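GDSL-like Lipase (Parabacteroides distasonis, PDB 3P94) is a GDSL-like serine hydrolase of the SGNH clan that may act as a lysophospholipase, cleaving the remaining acyl ester of lysophosphatidylcholine. Local coordinates at residues V25-N30 / D34-A39; S41-R46 / I190-V195; P173-K178 / T184-K189. All blocks are in the same frame, centred on the assembly; numbering follows the deposited sequence.

Contact 1 is the buried one. It joins the parallel-sheet strand 23-29 to the short helix 36-39 through an aromatic pair and one backbone bond. Contacts 2 and 3 are partly buried and share the C-terminal helix 185-202. Contact 2 sets that helix against helix 43-47, with a phenylalanine inside and a salt bridge outside. Contact 3 ties the start of the helix to the preceding loop by three hydrogen bonds and some apolar packing, and is nested within the chain loop that contact 2 closes. Trp36 of contact 1 packs on Phe43 of contact 2. Contacts 1 and 3 flank the probable catalytic segments.

Contact 1 of 3, residues V25-N30 / D34-A39; sequences VVFMGN and DGWWPA
Phe27 and Trp36 meet as an offset edge-to-face pair. The edge of the phenyl ring is directed toward the face of the six-membered indole ring. The centroids are 5.8 Å apart and the planes stand at 87°. The nearest atoms are Phe27 CE2 and Trp36 CZ3, 4.0 Å apart, a normal aromatic contact. Phe27 CG lies beside its backbone N and anti to its carbonyl carbon (chi1 -83°), which carries the ring off the strand toward the tryptophan. The second link is backbone only. Asp34 N donates to Asn30 O at 2.8 Å. The CB of Asp34 rests 3.4 Å from the same Asn30 O. This i to i+4 bond between backbones closes the first turn of helix 31-34. Asn30 stands at the N-cap of that helix, and its OD1 takes a bond from Ile32 N. Further out, the carboxylate of Asp34 points to other partners: OD1 forms a salt bridge with Arg11, and OD2 accepts from Ser55 N. Phe44 meets both Phe27 and Trp36 edge-to-face and so sits beside the pair. Tyr188 stacks on Trp36 from helix 185-202, while Ile199 of that helix touches Phe27. The contact thus lies where the C-terminal end of an inner strand of the parallel sheet turns into the segment of the GDSL-type motif, which here reads Gly-Asn-Ser. Ser31, next after Asn30, is the probable nucleophile of a Ser-His-Asp triad. Rings pack helix 36-39 against the strand, while the backbone and capping bonds hold the turn with the probable nucleophile.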
loop_
_atom_site.group_PDB
_atom_site.type_symbol
_atom_site.label_atom_id
_atom_site.label_comp_id
_atom_site.label_asym_id
_atom_site.label_seq_id
_atom_site.Cartn_x
_atom_site.Cartn_y
_atom_site.Cartn_z
ATOM N N VAL A 25 2.098 -1.986 -14.143
ATOM C CA VAL A 25 2.282 -1.613 -12.741
ATOM C C VAL A 25 1.222 -2.300 -11.903
ATOM O O VAL A 25 0.032 -2.228 -12.223
ATOM C CB VAL A 25 2.235 -0.066 -12.510
ATOM C CG1 VAL A 25 2.412 0.280 -11.034
ATOM C CG2 VAL A 25 3.264 0.684 -13.360
ATOM N N VAL A 26 1.649 -2.931 -10.815
ATOM C CA VAL A 26 0.768 -3.586 -9.878
ATOM C C VAL A 26 0.684 -2.713 -8.617
ATOM O O VAL A 26 1.710 -2.247 -8.131
ATOM C CB VAL A 26 1.264 -5.027 -9.576
ATOM C CG1 VAL A 26 0.566 -5.624 -8.344
ATOM C CG2 VAL A 26 1.081 -5.930 -10.798
ATOM N N PHE A 27 -0.532 -2.463 -8.126
ATOM C CA PHE A 27 -0.754 -1.726 -6.880
ATOM C C PHE A 27 -1.002 -2.752 -5.779
ATOM O O PHE A 27 -2.035 -3.435 -5.782
ATOM C CB PHE A 27 -1.932 -0.730 -6.999
ATOM C CG PHE A 27 -1.588 0.611 -7.621
ATOM C CD1 PHE A 27 -1.098 0.688 -8.917
ATOM C CD2 PHE A 27 -1.800 1.795 -6.923
ATOM C CE1 PHE A 27 -0.768 1.922 -9.479
ATOM C CE2 PHE A 27 -1.504 3.029 -7.497
ATOM C CZ PHE A 27 -0.999 3.086 -8.776
HETATM N N MSE A 28 -0.024 -2.892 -4.879
HETATM C CA MSE A 28 -0.073 -3.811 -3.738
HETATM C C MSE A 28 -0.503 -2.995 -2.515
HETATM O O MSE A 28 0.057 -1.921 -2.242
HETATM C CB MSE A 28 1.329 -4.479 -3.578
HETATM C CG MSE A 28 1.508 -5.354 -2.347
HETATM SE SE MSE A 28 0.089 -6.705 -2.122
HETATM C CE MSE A 28 0.071 -7.494 -3.776
ATOM N N GLY A 29 -1.527 -3.474 -1.815
ATOM C CA GLY A 29 -2.000 -2.762 -0.647
ATOM C C GLY A 29 -3.102 -3.403 0.167
ATOM O O GLY A 29 -3.459 -4.577 -0.001
ATOM N N ASN A 30 -3.619 -2.598 1.076
ATOM C CA ASN A 30 -4.651 -2.937 2.045
ATOM C C ASN A 30 -6.009 -2.330 1.640
ATOM O O ASN A 30 -6.309 -2.246 0.445
ATOM C CB ASN A 30 -4.201 -2.451 3.425
ATOM C CG ASN A 30 -3.751 -0.998 3.487
ATOM O OD1 ASN A 30 -4.344 -0.080 2.880
ATOM N ND2 ASN A 30 -2.703 -0.757 4.244
ATOM N N ASP A 34 -7.753 -1.237 -1.791
ATOM C CA ASP A 34 -9.019 -1.954 -2.066
ATOM C C ASP A 34 -10.243 -0.991 -2.206
ATOM O O ASP A 34 -11.200 -1.305 -2.911
ATOM C CB ASP A 34 -9.301 -3.017 -0.986
ATOM C CG ASP A 34 -10.115 -4.222 -1.447
ATOM O OD1 ASP A 34 -10.495 -4.270 -2.640
ATOM O OD2 ASP A 34 -10.325 -5.138 -0.632
ATOM N N GLY A 35 -10.184 0.175 -1.567
ATOM C CA GLY A 35 -11.254 1.165 -1.623
ATOM C C GLY A 35 -11.193 2.098 -2.817
ATOM O O GLY A 35 -12.117 2.888 -3.046
ATOM N N TRP A 36 -10.110 2.018 -3.591
ATOM C CA TRP A 36 -9.891 2.885 -4.734
ATOM C C TRP A 36 -10.865 2.588 -5.877
ATOM O O TRP A 36 -11.438 3.543 -6.404
ATOM C CB TRP A 36 -8.437 2.798 -5.225
ATOM C CG TRP A 36 -7.900 4.066 -5.842
ATOM C CD1 TRP A 36 -8.585 4.976 -6.599
ATOM C CD2 TRP A 36 -6.552 4.545 -5.762
ATOM N NE1 TRP A 36 -7.757 6.013 -6.955
ATOM C CE2 TRP A 36 -6.502 5.776 -6.450
ATOM C CE3 TRP A 36 -5.392 4.082 -5.117
ATOM C CZ2 TRP A 36 -5.325 6.541 -6.534
ATOM C CZ3 TRP A 36 -4.217 4.823 -5.222
ATOM C CH2 TRP A 36 -4.186 6.028 -5.931
ATOM N N TRP A 37 -11.062 1.299 -6.260
ATOM C CA TRP A 37 -11.988 0.943 -7.358
ATOM C C TRP A 37 -13.446 1.428 -7.069
ATOM O O TRP A 37 -13.976 2.110 -7.935
ATOM C CB TRP A 37 -11.960 -0.558 -7.689
ATOM C CG TRP A 37 -12.851 -0.921 -8.843
ATOM C CD1 TRP A 37 -12.522 -0.913 -10.164
ATOM C CD2 TRP A 37 -14.237 -1.304 -8.777
ATOM N NE1 TRP A 37 -13.617 -1.250 -10.928
ATOM C CE2 TRP A 37 -14.680 -1.505 -10.103
ATOM C CE3 TRP A 37 -15.145 -1.510 -7.721
ATOM C CZ2 TRP A 37 -15.999 -1.882 -10.404
ATOM C CZ3 TRP A 37 -16.438 -1.905 -8.018
ATOM C CH2 TRP A 37 -16.853 -2.096 -9.344
ATOM N N PRO A 38 -14.091 1.185 -5.892
ATOM C CA PRO A 38 -15.450 1.716 -5.698
ATOM C C PRO A 38 -15.532 3.249 -5.803
ATOM O O PRO A 38 -16.541 3.769 -6.266
ATOM C CB PRO A 38 -15.853 1.225 -4.302
ATOM C CG PRO A 38 -14.636 0.725 -3.668
ATOM C CD PRO A 38 -13.660 0.368 -4.730
ATOM N N ALA A 39 -14.453 3.968 -5.416
ATOM C CA ALA A 39 -14.392 5.424 -5.482
ATOM C C ALA A 39 -14.189 5.927 -6.932
ATOM O O ALA A 39 -14.773 6.947 -7.302
ATOM C CB ALA A 39 -13.263 5.939 -4.592
#

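Contact 2 of 3, residues S41-R46 / I190-V195; sequences STFFIR and IMEKIV
Phe43 and Glu192 form the tight part of the contact. The side chains slide past each other in opposite directions, and the aliphatic stem of the glutamate lies against the ring, with Phe43 CE1 3.6 Å from Glu192 CG. The ring and carboxylate planes are 55° apart. Val195, one helical turn on, brings its CG1 to 4.2 Å from Phe43 CZ. Phe43 CG is anti to the backbone N (chi1 170°), and the ring therefore reaches across to helix 185-202. It also stacks on Trp36, which continues the packing inward. The outer part is looser and polar. Arg46 is exposed, and its NH2 donates to Glu192 OE2 at 2.8 Å in a salt bridge with an N-H...O angle of 162°. The oxygen lies in the guanidinium plane, but the nitrogen approaches it from above the carboxylate plane. A water adds a second link: it accepts from Arg46 NE and donates to Glu192 OE2. Arg46 NH1 bonds to Thr42 OG1 at 2.9 Å, again in the guanidinium plane. Phe43 CA lies over one Arg46 guanidinium face, 3.5 Å above its plane and toward the rim. Asp40 is a second acidic partner of Arg46 NH2, and Lys189 pairs with Glu192 OE1. Both helices belong to the helical layer on one side of the parallel sheet of this flavodoxin-like fold. Glu192 plays two parts: its methylenes pack on the ring, and its charge shares in a network of two acids and two bases, where opposite charges are likely to offset the closeness of like ones.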
loop_
_atom_site.group_PDB
_atom_site.type_symbol
_atom_site.label_atom_id
_atom_site.label_comp_id
_atom_site.label_asym_id
_atom_site.label_seq_id
_atom_site.Cartn_x
_atom_site.Cartn_y
_atom_site.Cartn_z
ATOM N N SER A 41 -13.886 3.734 -10.396
ATOM C CA SER A 41 -13.931 2.437 -11.090
ATOM C C SER A 41 -13.014 2.301 -12.320
ATOM O O SER A 41 -12.658 1.174 -12.649
ATOM C CB SER A 41 -15.360 2.086 -11.486
ATOM O OG SER A 41 -15.871 2.968 -12.471
ATOM N N THR A 42 -12.600 3.414 -12.965
ATOM C CA THR A 42 -11.741 3.307 -14.148
ATOM C C THR A 42 -10.271 3.732 -13.893
ATOM O O THR A 42 -9.494 3.698 -14.845
ATOM C CB THR A 42 -12.318 4.093 -15.334
ATOM O OG1 THR A 42 -12.308 5.491 -15.041
ATOM C CG2 THR A 42 -13.711 3.626 -15.738
ATOM N N PHE A 43 -9.881 4.085 -12.636
ATOM C CA PHE A 43 -8.507 4.529 -12.318
ATOM C C PHE A 43 -7.434 3.535 -12.787
ATOM O O PHE A 43 -6.441 3.939 -13.399
ATOM C CB PHE A 43 -8.305 4.828 -10.814
ATOM C CG PHE A 43 -6.857 5.051 -10.437
ATOM C CD1 PHE A 43 -6.143 6.126 -10.954
ATOM C CD2 PHE A 43 -6.187 4.146 -9.618
ATOM C CE1 PHE A 43 -4.792 6.307 -10.637
ATOM C CE2 PHE A 43 -4.834 4.324 -9.307
ATOM C CZ PHE A 43 -4.147 5.400 -9.818
ATOM N N PHE A 44 -7.601 2.265 -12.442
ATOM C CA PHE A 44 -6.600 1.265 -12.793
ATOM C C PHE A 44 -6.650 0.941 -14.287
ATOM O O PHE A 44 -5.607 0.926 -14.923
ATOM C CB PHE A 44 -6.767 0.000 -11.941
ATOM C CG PHE A 44 -6.634 0.276 -10.462
ATOM C CD1 PHE A 44 -5.381 0.413 -9.873
ATOM C CD2 PHE A 44 -7.765 0.439 -9.662
ATOM C CE1 PHE A 44 -5.256 0.676 -8.503
ATOM C CE2 PHE A 44 -7.636 0.729 -8.293
ATOM C CZ PHE A 44 -6.381 0.842 -7.726
ATOM N N ILE A 45 -7.853 0.712 -14.841
ATOM C CA ILE A 45 -8.047 0.334 -16.242
ATOM C C ILE A 45 -7.526 1.422 -17.212
ATOM O O ILE A 45 -6.848 1.064 -18.168
ATOM C CB ILE A 45 -9.548 -0.029 -16.492
ATOM C CG1 ILE A 45 -9.900 -1.438 -15.964
ATOM C CG2 ILE A 45 -9.972 0.160 -17.919
ATOM C CD1 ILE A 45 -11.380 -1.545 -15.363
ATOM N N ARG A 46 -7.820 2.722 -16.978
ATOM C CA ARG A 46 -7.387 3.793 -17.904
ATOM C C ARG A 46 -5.865 4.007 -17.916
ATOM O O ARG A 46 -5.326 4.542 -18.882
ATOM C CB ARG A 46 -8.109 5.121 -17.627
ATOM C CG ARG A 46 -7.751 5.831 -16.311
ATOM C CD ARG A 46 -8.733 6.963 -16.061
ATOM N NE ARG A 46 -8.411 7.718 -14.850
ATOM C CZ ARG A 46 -9.190 7.783 -13.778
ATOM N NH1 ARG A 46 -10.353 7.138 -13.752
ATOM N NH2 ARG A 46 -8.817 8.493 -12.724
ATOM N N ILE A 190 -6.150 13.422 -4.829
ATOM C CA ILE A 190 -4.843 13.967 -4.401
ATOM C C ILE A 190 -3.785 12.879 -4.649
ATOM O O ILE A 190 -2.746 13.131 -5.257
ATOM C CB ILE A 190 -4.853 14.440 -2.905
ATOM C CG1 ILE A 190 -5.676 15.734 -2.735
ATOM C CG2 ILE A 190 -3.411 14.617 -2.341
ATOM C CD1 ILE A 190 -6.001 16.092 -1.325
HETATM N N MSE A 191 -4.084 11.662 -4.198
HETATM C CA MSE A 191 -3.205 10.506 -4.347
HETATM C C MSE A 191 -2.911 10.184 -5.811
HETATM O O MSE A 191 -1.746 9.956 -6.154
HETATM C CB MSE A 191 -3.814 9.286 -3.659
HETATM C CG MSE A 191 -3.820 9.399 -2.142
HETATM SE SE MSE A 191 -4.966 8.041 -1.388
HETATM C CE MSE A 191 -3.935 6.499 -1.760
ATOM N N GLU A 192 -3.950 10.178 -6.673
ATOM C CA GLU A 192 -3.843 9.892 -8.099
ATOM C C GLU A 192 -2.803 10.806 -8.774
ATOM O O GLU A 192 -1.948 10.293 -9.492
ATOM C CB GLU A 192 -5.218 10.027 -8.775
ATOM C CG GLU A 192 -5.189 9.916 -10.294
ATOM C CD GLU A 192 -6.526 10.020 -11.005
ATOM O OE1 GLU A 192 -7.581 10.023 -10.328
ATOM O OE2 GLU A 192 -6.513 10.080 -12.253
ATOM N N LYS A 193 -2.864 12.132 -8.521
ATOM C CA LYS A 193 -1.955 13.121 -9.096
ATOM C C LYS A 193 -0.505 12.834 -8.709
ATOM O O LYS A 193 0.353 12.811 -9.583
ATOM C CB LYS A 193 -2.370 14.547 -8.670
ATOM C CG LYS A 193 -1.583 15.654 -9.357
ATOM C CD LYS A 193 -2.046 17.017 -8.904
ATOM N N ILE A 194 -0.245 12.558 -7.420
ATOM C CA ILE A 194 1.097 12.302 -6.887
ATOM C C ILE A 194 1.675 10.964 -7.408
ATOM O O ILE A 194 2.831 10.932 -7.834
ATOM C CB ILE A 194 1.066 12.342 -5.329
ATOM C CG1 ILE A 194 0.640 13.742 -4.828
ATOM C CG2 ILE A 194 2.434 11.940 -4.726
ATOM C CD1 ILE A 194 0.165 13.764 -3.423
ATOM N N VAL A 195 0.885 9.875 -7.368
ATOM C CA VAL A 195 1.374 8.558 -7.790
ATOM C C VAL A 195 1.577 8.503 -9.315
ATOM O O VAL A 195 2.517 7.848 -9.758
ATOM C CB VAL A 195 0.502 7.386 -7.250
ATOM C CG1 VAL A 195 -0.819 7.217 -8.016
ATOM C CG2 VAL A 195 1.287 6.082 -7.208
HETATM O O HOH W 1 -5.768 8.837 -14.501
#

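Contact 3 of 3, residues P173-K178 / T184-K189; sequences PANLSK and TLEGYK
Thr184 OG1 donates to Asn175 O at 3.0 Å, and Thr184 N donates to Leu176 O, also at 3.0 Å. The second is nearly straight, at 161°, but its donor stands above the carbonyl plane of Leu176. The hydroxyl comes to Asn175 O with a moderate tilt from that carbonyl's plane. Thr184 OG1 lies between its backbone N and carbonyl carbon (chi1 53°), which turns the hydroxyl to the loop and leaves CG2 beside the N. There CG2 rests 3.8 Å from Ser177 CA. It also meets Lys178 CG, 4.1 Å from Thr184 CG2; the two side chains cross at about a right angle. An alanine in place of Thr184 is likely to leave Asn175 O without its hydroxyl donor and open a small gap against Ser177 and Lys178. Thr184 is the N-cap of helix 185-202. The loop it holds leads into the Asp-X-X-His segment of the SGNH family, with Asp179 and His182 the probable acid and base of the triad. Ser177 OG bonds to His182 O, tying the loop to that segment. On the outer side, Asn175 CG also lies between the backbone N and carbonyl carbon. Glu186 CG is anti to the backbone N and the side chain is extended, which brings the carboxylate to Asn175. Asn175 ND2 donates to Glu186 OE2 at 2.8 Å, in the amide plane but from above the carboxylate plane; the two flat groups are turned 63° apart. The CB of Leu176 points away from the helix, but the end of the side chain comes nearer, with Leu176 CD2 3.9 Å from Glu186 CG, and the two side chains cross near a right angle. Gly187 lies nearest Leu176 by backbone, where a CB would run into Leu176 O.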
loop_
_atom_site.group_PDB
_atom_site.type_symbol
_atom_site.label_atom_id
_atom_site.label_comp_id
_atom_site.label_asym_id
_atom_site.label_seq_id
_atom_site.Cartn_x
_atom_site.Cartn_y
_atom_site.Cartn_z
ATOM N N PRO A 173 -8.088 15.039 7.431
ATOM C CA PRO A 173 -9.264 15.890 7.694
ATOM C C PRO A 173 -10.538 15.260 7.119
ATOM O O PRO A 173 -10.448 14.414 6.225
ATOM C CB PRO A 173 -8.910 17.218 7.020
ATOM C CG PRO A 173 -7.902 16.873 5.979
ATOM C CD PRO A 173 -7.223 15.598 6.368
ATOM N N ALA A 174 -11.708 15.660 7.642
ATOM C CA ALA A 174 -13.035 15.144 7.274
ATOM C C ALA A 174 -13.321 15.168 5.765
ATOM O O ALA A 174 -13.950 14.238 5.271
ATOM C CB ALA A 174 -14.115 15.918 8.000
ATOM N N ASN A 175 -12.841 16.194 5.027
ATOM C CA ASN A 175 -13.068 16.282 3.577
ATOM C C ASN A 175 -12.274 15.222 2.811
ATOM O O ASN A 175 -12.693 14.830 1.720
ATOM C CB ASN A 175 -12.733 17.677 3.042
ATOM C CG ASN A 175 -11.285 18.073 3.171
ATOM O OD1 ASN A 175 -10.729 18.108 4.263
ATOM N ND2 ASN A 175 -10.661 18.446 2.061
ATOM N N LEU A 176 -11.166 14.724 3.391
ATOM C CA LEU A 176 -10.343 13.705 2.734
ATOM C C LEU A 176 -10.649 12.292 3.207
ATOM O O LEU A 176 -10.183 11.347 2.572
ATOM C CB LEU A 176 -8.839 13.993 2.936
ATOM C CG LEU A 176 -8.296 15.317 2.341
ATOM C CD1 LEU A 176 -6.769 15.300 2.304
ATOM C CD2 LEU A 176 -8.832 15.564 0.927
ATOM N N SER A 177 -11.433 12.131 4.292
ATOM C CA SER A 177 -11.710 10.809 4.857
ATOM C C SER A 177 -12.942 10.805 5.746
ATOM O O SER A 177 -13.116 11.718 6.549
ATOM C CB SER A 177 -10.505 10.345 5.675
ATOM O OG SER A 177 -10.635 9.021 6.167
ATOM N N LYS A 178 -13.781 9.757 5.633
ATOM C CA LYS A 178 -14.976 9.634 6.478
ATOM C C LYS A 178 -14.631 9.071 7.868
ATOM O O LYS A 178 -15.239 9.501 8.851
ATOM C CB LYS A 178 -16.054 8.773 5.814
ATOM C CG LYS A 178 -16.914 9.543 4.812
ATOM C CD LYS A 178 -18.344 9.005 4.741
ATOM C CE LYS A 178 -19.239 9.570 5.825
ATOM N NZ LYS A 178 -19.985 8.496 6.525
ATOM N N THR A 184 -11.777 9.453 0.916
ATOM C CA THR A 184 -12.962 9.703 0.106
ATOM C C THR A 184 -12.437 9.856 -1.324
ATOM O O THR A 184 -11.224 9.773 -1.525
ATOM C CB THR A 184 -13.651 10.982 0.615
ATOM O OG1 THR A 184 -12.652 12.014 0.629
ATOM C CG2 THR A 184 -14.283 10.797 1.996
ATOM N N LEU A 185 -13.302 10.181 -2.292
ATOM C CA LEU A 185 -12.862 10.421 -3.667
ATOM C C LEU A 185 -11.901 11.628 -3.724
ATOM O O LEU A 185 -10.914 11.587 -4.463
ATOM C CB LEU A 185 -14.080 10.631 -4.588
ATOM C CG LEU A 185 -13.810 10.891 -6.084
ATOM C CD1 LEU A 185 -12.947 9.789 -6.719
ATOM C CD2 LEU A 185 -15.119 11.068 -6.847
ATOM N N GLU A 186 -12.159 12.671 -2.909
ATOM C CA GLU A 186 -11.312 13.867 -2.834
ATOM C C GLU A 186 -9.874 13.482 -2.457
ATOM O O GLU A 186 -8.927 13.998 -3.053
ATOM C CB GLU A 186 -11.879 14.878 -1.824
ATOM C CG GLU A 186 -11.284 16.276 -1.959
ATOM C CD GLU A 186 -11.892 17.353 -1.078
ATOM O OE1 GLU A 186 -13.116 17.295 -0.822
ATOM O OE2 GLU A 186 -11.149 18.272 -0.667
ATOM N N GLY A 187 -9.736 12.564 -1.503
ATOM C CA GLY A 187 -8.437 12.080 -1.066
ATOM C C GLY A 187 -7.776 11.261 -2.145
ATOM O O GLY A 187 -6.595 11.457 -2.419
ATOM N N TYR A 188 -8.549 10.376 -2.813
ATOM C CA TYR A 188 -8.017 9.537 -3.897
ATOM C C TYR A 188 -7.522 10.369 -5.075
ATOM O O TYR A 188 -6.568 9.960 -5.730
ATOM C CB TYR A 188 -9.055 8.514 -4.378
ATOM C CG TYR A 188 -9.146 7.297 -3.484
ATOM C CD1 TYR A 188 -8.036 6.483 -3.264
ATOM C CD2 TYR A 188 -10.330 6.976 -2.829
ATOM C CE1 TYR A 188 -8.109 5.367 -2.433
ATOM C CE2 TYR A 188 -10.419 5.858 -1.999
ATOM C CZ TYR A 188 -9.305 5.056 -1.807
ATOM O OH TYR A 188 -9.392 3.960 -0.985
ATOM N N LYS A 189 -8.158 11.527 -5.341
ATOM C CA LYS A 189 -7.753 12.411 -6.435
ATOM C C LYS A 189 -6.408 13.084 -6.119
ATOM O O LYS A 189 -5.587 13.244 -7.032
ATOM C CB LYS A 189 -8.858 13.436 -6.760
ATOM C CG LYS A 189 -10.066 12.816 -7.494
ATOM C CD LYS A 189 -9.766 12.528 -8.978
ATOM C CE LYS A 189 -10.632 11.449 -9.577
ATOM N NZ LYS A 189 -10.186 11.116 -10.955
#